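Local structure of CRISPR-associated protein CasA/Cse1 (Thermus thermophilus, 4AN8) at residues A[391-394]-A[395-399]; A[469-472]-A[473-476]. The protein is the CasA (Cse1) subunit of the type I-E CRISPR Cascade ribonucleoprotein complex, which probably targets invading nucleic acids in bacterial adaptive immunity. One frame throughout, in Å; residues are numbered along the deposited sequence.

Interaction 1: residues A[391-394]-A[395-399]; sequences GLKH and LAQEV
H394 and E398 are an i to i+4 pair on the long alpha-helix 372-403, one turn apart on the same side of it, in the C-terminal helical bundle of this Cse1 protein. CG of E398 lies over one face of the H394 imidazole. It sits 4.1 Å from the ring centroid and is displaced toward the rim, a CH-pi contact. The two side chains run side by side and point the same way, with ring and carboxylate planes 24° apart. The bend of E398 at chi2 (-74°) carries the carboxylate on beyond the ring, so the methylene CG, not the acid, covers the face. OE2 of E398 stays 4.4 Å from NE2 of H394; the two ionisable groups are near but not in contact. If the histidine is protonated, the carboxylate would probably stabilise it.

K393 and Q397, both exposed, meet beside it. CE of K393 comes to 3.7 Å from NE2 of Q397, a contact of the lysine's methylene part with the amide. The Q397 amide also stands almost perpendicular to the H394 ring. On the buried side, CD2 of L392 meets CD1 of L395 loosely, at 4.4 Å.

Regular i to i+4 backbone bonds hold the turn. N of L395 bonds to O of G391 at 2.9 Å, and N of E398 bonds to O of H394 at 2.9 Å.

Neighbouring helices take up the apolar side. L392 packs on Y433 of helix 429-446, and L395 touches helices 453-476 and 483-499. Separately, the side chain of E398 touches E492 of helix 483-499.

Interaction 2: residues A[469-472]-A[473-476]; sequences WKAT and RRFL
The indole of W469 carries CG of R473 over one face. This carbon is 4.0 Å from the centroid of the five-membered ring and makes a CH-pi contact. Its closest ring atom is NE1 of W469, at 3.6 Å. CG of R473 lies beside its own backbone N (chi1 -84°), which lays the first methylenes of the R473 side chain over the indole. The guanidinium is not stacked on the ring: the two planes are 76° apart. The ring of F493 from helix 483-499 also stacks with W469. CD1 of L476 approaches CH2 of the same indole obliquely, at 4.2 Å. The second flat group is the guanidinium of R474. CE of K470 meets it at the edge, near its plane, 3.4 Å from NH2 of R474. NH1 of R474 lies 3.9 Å from CB of A471.

T472 and L476 run side by side, with CG2 of T472 3.9 Å from CD1 of L476. OG1 of T472 hydrogen-bonds back to O of A468, a common way for a helical threonine to satisfy its hydroxyl. The backbone bond from N of F475 to O of A471 is bent, at 141°, and its donor lies above the carbonyl plane.

OE1 of E490, on helix 483-499, accepts a hydrogen bond from NE1 of W469 and forms a salt bridge with NH1 of R473, so one carboxylate satisfies the buried indole N-H and probably offsets the charge of R473. K470 and R474 instead place like charges 4.0 Å apart, NZ to NH2, on the exposed side, where solvent probably screens them.

Interaction 1 comes first along the chain, on helix 372-403; interaction 2 follows on helix 453-476, near its C-terminal end. Their centres are about 13 Å apart, and their apolar sides meet directly. CD2 of L395 packs on CZ3 of W469 at 3.8 Å, and CG1 of V399 packs on CD2 of L476 at 3.9 Å. Helix 483-499 touches both turns. Its F493, the stacking partner of W469, also contacts L395, so one aromatic residue is shared. Helix 429-446 also borders both, with L429 touching L392 and T472. The two turns therefore belong to one hydrophobic core of the C-terminal helical bundle, well away from the chain's centre.

Interaction 1: residues A[391-394]-A[395-399]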
loop_
_atom_site.group_PDB
_atom_site.type_symbol
_atom_site.label_atom_id
_atom_site.label_comp_id
_atom_site.label_asym_id
_atom_site.label_seq_id
_atom_site.Cartn_x
_atom_site.Cartn_y
_atom_site.Cartn_z
ATOM N N GLY A 391 16.017 20.331 15.101
ATOM C CA GLY A 391 16.171 21.580 15.823
ATOM C C GLY A 391 14.895 21.945 16.556
ATOM O O GLY A 391 14.938 22.309 17.734
ATOM N N LEU A 392 13.756 21.826 15.874
ATOM C CA LEU A 392 12.455 22.082 16.500
ATOM C C LEU A 392 12.170 21.125 17.647
ATOM O O LEU A 392 11.694 21.544 18.704
ATOM C CB LEU A 392 11.318 22.038 15.475
ATOM C CG LEU A 392 11.382 23.174 14.452
ATOM C CD1 LEU A 392 10.337 23.018 13.326
ATOM C CD2 LEU A 392 11.264 24.549 15.137
ATOM N N LYS A 393 12.447 19.840 17.448
ATOM C CA LYS A 393 12.250 18.866 18.518
ATOM C C LYS A 393 13.093 19.229 19.751
ATOM O O LYS A 393 12.662 19.063 20.898
ATOM C CB LYS A 393 12.591 17.454 18.032
ATOM C CG LYS A 393 12.485 16.362 19.090
ATOM C CD LYS A 393 13.030 15.049 18.539
ATOM C CE LYS A 393 12.918 13.903 19.539
ATOM N NZ LYS A 393 11.497 13.551 19.891
ATOM N N HIS A 394 14.299 19.718 19.515
ATOM C CA HIS A 394 15.170 20.067 20.621
ATOM C C HIS A 394 14.615 21.304 21.322
ATOM O O HIS A 394 14.563 21.375 22.554
ATOM C CB HIS A 394 16.596 20.321 20.130
ATOM C CG HIS A 394 17.546 20.709 21.221
ATOM N ND1 HIS A 394 18.131 21.955 21.291
ATOM C CD2 HIS A 394 17.996 20.022 22.298
ATOM C CE1 HIS A 394 18.913 22.014 22.356
ATOM N NE2 HIS A 394 18.846 20.854 22.985
ATOM N N LEU A 395 14.187 22.270 20.524
ATOM C CA LEU A 395 13.548 23.459 21.053
ATOM C C LEU A 395 12.385 23.059 21.977
ATOM O O LEU A 395 12.303 23.527 23.117
ATOM C CB LEU A 395 13.067 24.332 19.904
ATOM C CG LEU A 395 12.904 25.826 20.161
ATOM C CD1 LEU A 395 12.422 26.545 18.900
ATOM C CD2 LEU A 395 11.933 26.040 21.280
ATOM N N ALA A 396 11.507 22.171 21.503
ATOM C CA ALA A 396 10.351 21.735 22.287
ATOM C C ALA A 396 10.766 21.081 23.597
ATOM O O ALA A 396 10.128 21.284 24.627
ATOM C CB ALA A 396 9.455 20.781 21.475
ATOM N N GLN A 397 11.839 20.297 23.561
ATOM C CA GLN A 397 12.392 19.709 24.782
ATOM C C GLN A 397 12.870 20.775 25.783
ATOM O O GLN A 397 12.594 20.671 26.982
ATOM C CB GLN A 397 13.547 18.765 24.448
ATOM C CG GLN A 397 13.115 17.365 24.090
ATOM C CD GLN A 397 14.156 16.631 23.266
ATOM O OE1 GLN A 397 15.256 17.142 23.033
ATOM N NE2 GLN A 397 13.813 15.434 22.810
ATOM N N GLU A 398 13.588 21.789 25.290
ATOM C CA GLU A 398 14.091 22.855 26.156
ATOM C C GLU A 398 12.939 23.717 26.726
ATOM O O GLU A 398 12.994 24.169 27.870
ATOM C CB GLU A 398 15.116 23.722 25.425
ATOM C CG GLU A 398 16.414 23.008 25.090
ATOM C CD GLU A 398 17.311 22.788 26.308
ATOM O OE1 GLU A 398 16.995 21.907 27.137
ATOM O OE2 GLU A 398 18.342 23.492 26.432
ATOM N N VAL A 399 11.896 23.939 25.932
ATOM C CA VAL A 399 10.722 24.623 26.453
ATOM C C VAL A 399 10.129 23.837 27.609
ATOM O O VAL A 399 9.970 24.372 28.707
ATOM C CB VAL A 399 9.652 24.880 25.376
ATOM C CG1 VAL A 399 8.300 25.184 26.032
ATOM C CG2 VAL A 399 10.099 26.019 24.468
#

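Interaction 2: residues A[469-472]-A[473-476]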
loop_
_atom_site.group_PDB
_atom_site.type_symbol
_atom_site.label_atom_id
_atom_site.label_comp_id
_atom_site.label_asym_id
_atom_site.label_seq_id
_atom_site.Cartn_x
_atom_site.Cartn_y
_atom_site.Cartn_z
ATOM N N TRP A 469 5.834 27.771 15.335
ATOM C CA TRP A 469 6.320 28.469 16.510
ATOM C C TRP A 469 5.278 29.521 16.958
ATOM O O TRP A 469 4.967 29.635 18.154
ATOM C CB TRP A 469 7.705 29.079 16.253
ATOM C CG TRP A 469 8.167 29.948 17.374
ATOM C CD1 TRP A 469 8.338 31.305 17.342
ATOM C CD2 TRP A 469 8.482 29.532 18.706
ATOM N NE1 TRP A 469 8.745 31.752 18.570
ATOM C CE2 TRP A 469 8.842 30.686 19.427
ATOM C CE3 TRP A 469 8.501 28.294 19.360
ATOM C CZ2 TRP A 469 9.211 30.643 20.765
ATOM C CZ3 TRP A 469 8.863 28.255 20.699
ATOM C CH2 TRP A 469 9.214 29.427 21.385
ATOM N N LYS A 470 4.716 30.249 15.991
ATOM C CA LYS A 470 3.610 31.155 16.280
ATOM C C LYS A 470 2.554 30.471 17.136
ATOM O O LYS A 470 2.082 31.035 18.120
ATOM C CB LYS A 470 2.975 31.691 14.995
ATOM C CG LYS A 470 1.758 32.577 15.236
ATOM C CD LYS A 470 1.224 33.150 13.929
ATOM C CE LYS A 470 -0.177 33.739 14.086
ATOM N NZ LYS A 470 -0.207 34.951 14.955
ATOM N N ALA A 471 2.202 29.241 16.777
ATOM C CA ALA A 471 1.163 28.514 17.496
ATOM C C ALA A 471 1.609 28.114 18.890
ATOM O O ALA A 471 0.795 27.984 19.802
ATOM C CB ALA A 471 0.718 27.287 16.696
ATOM N N THR A 472 2.908 27.910 19.057
ATOM C CA THR A 472 3.465 27.534 20.362
ATOM C C THR A 472 3.569 28.766 21.273
ATOM O O THR A 472 3.348 28.664 22.473
ATOM C CB THR A 472 4.857 26.877 20.204
ATOM O OG1 THR A 472 4.750 25.756 19.317
ATOM C CG2 THR A 472 5.396 26.408 21.537
ATOM N N ARG A 473 3.920 29.916 20.691
ATOM C CA ARG A 473 3.880 31.196 21.403
ATOM C C ARG A 473 2.492 31.404 21.990
ATOM O O ARG A 473 2.334 31.615 23.196
ATOM C CB ARG A 473 4.184 32.358 20.462
ATOM C CG ARG A 473 5.657 32.625 20.251
ATOM C CD ARG A 473 5.879 34.015 19.649
ATOM N NE ARG A 473 5.421 35.077 20.544
ATOM C CZ ARG A 473 6.217 35.771 21.359
ATOM N NH1 ARG A 473 7.525 35.525 21.393
ATOM N NH2 ARG A 473 5.708 36.718 22.143
ATOM N N ARG A 474 1.490 31.326 21.118
ATOM C CA ARG A 474 0.091 31.431 21.508
ATOM C C ARG A 474 -0.212 30.543 22.714
ATOM O O ARG A 474 -0.925 30.944 23.631
ATOM C CB ARG A 474 -0.806 31.063 20.325
ATOM C CG ARG A 474 -2.212 31.600 20.413
ATOM C CD ARG A 474 -3.071 31.090 19.268
ATOM N NE ARG A 474 -2.693 31.659 17.985
ATOM C CZ ARG A 474 -2.374 30.927 16.921
ATOM N NH1 ARG A 474 -2.395 29.601 17.012
ATOM N NH2 ARG A 474 -2.029 31.513 15.778
ATOM N N PHE A 475 0.349 29.342 22.718
ATOM C CA PHE A 475 0.152 28.403 23.815
ATOM C C PHE A 475 0.948 28.841 25.041
ATOM O O PHE A 475 0.452 28.823 26.170
ATOM C CB PHE A 475 0.599 27.007 23.366
ATOM C CG PHE A 475 0.487 25.950 24.427
ATOM C CD1 PHE A 475 1.322 25.962 25.532
ATOM C CD2 PHE A 475 -0.446 24.929 24.306
ATOM C CE1 PHE A 475 1.222 24.983 26.505
ATOM C CE2 PHE A 475 -0.552 23.942 25.270
ATOM C CZ PHE A 475 0.281 23.971 26.373
ATOM N N LEU A 476 2.197 29.234 24.821
ATOM C CA LEU A 476 3.054 29.640 25.921
ATOM C C LEU A 476 2.633 30.968 26.554
ATOM O O LEU A 476 2.940 31.231 27.711
ATOM C CB LEU A 476 4.507 29.723 25.455
ATOM C CG LEU A 476 5.131 28.375 25.074
ATOM C CD1 LEU A 476 6.545 28.569 24.518
ATOM C CD2 LEU A 476 5.122 27.419 26.270
#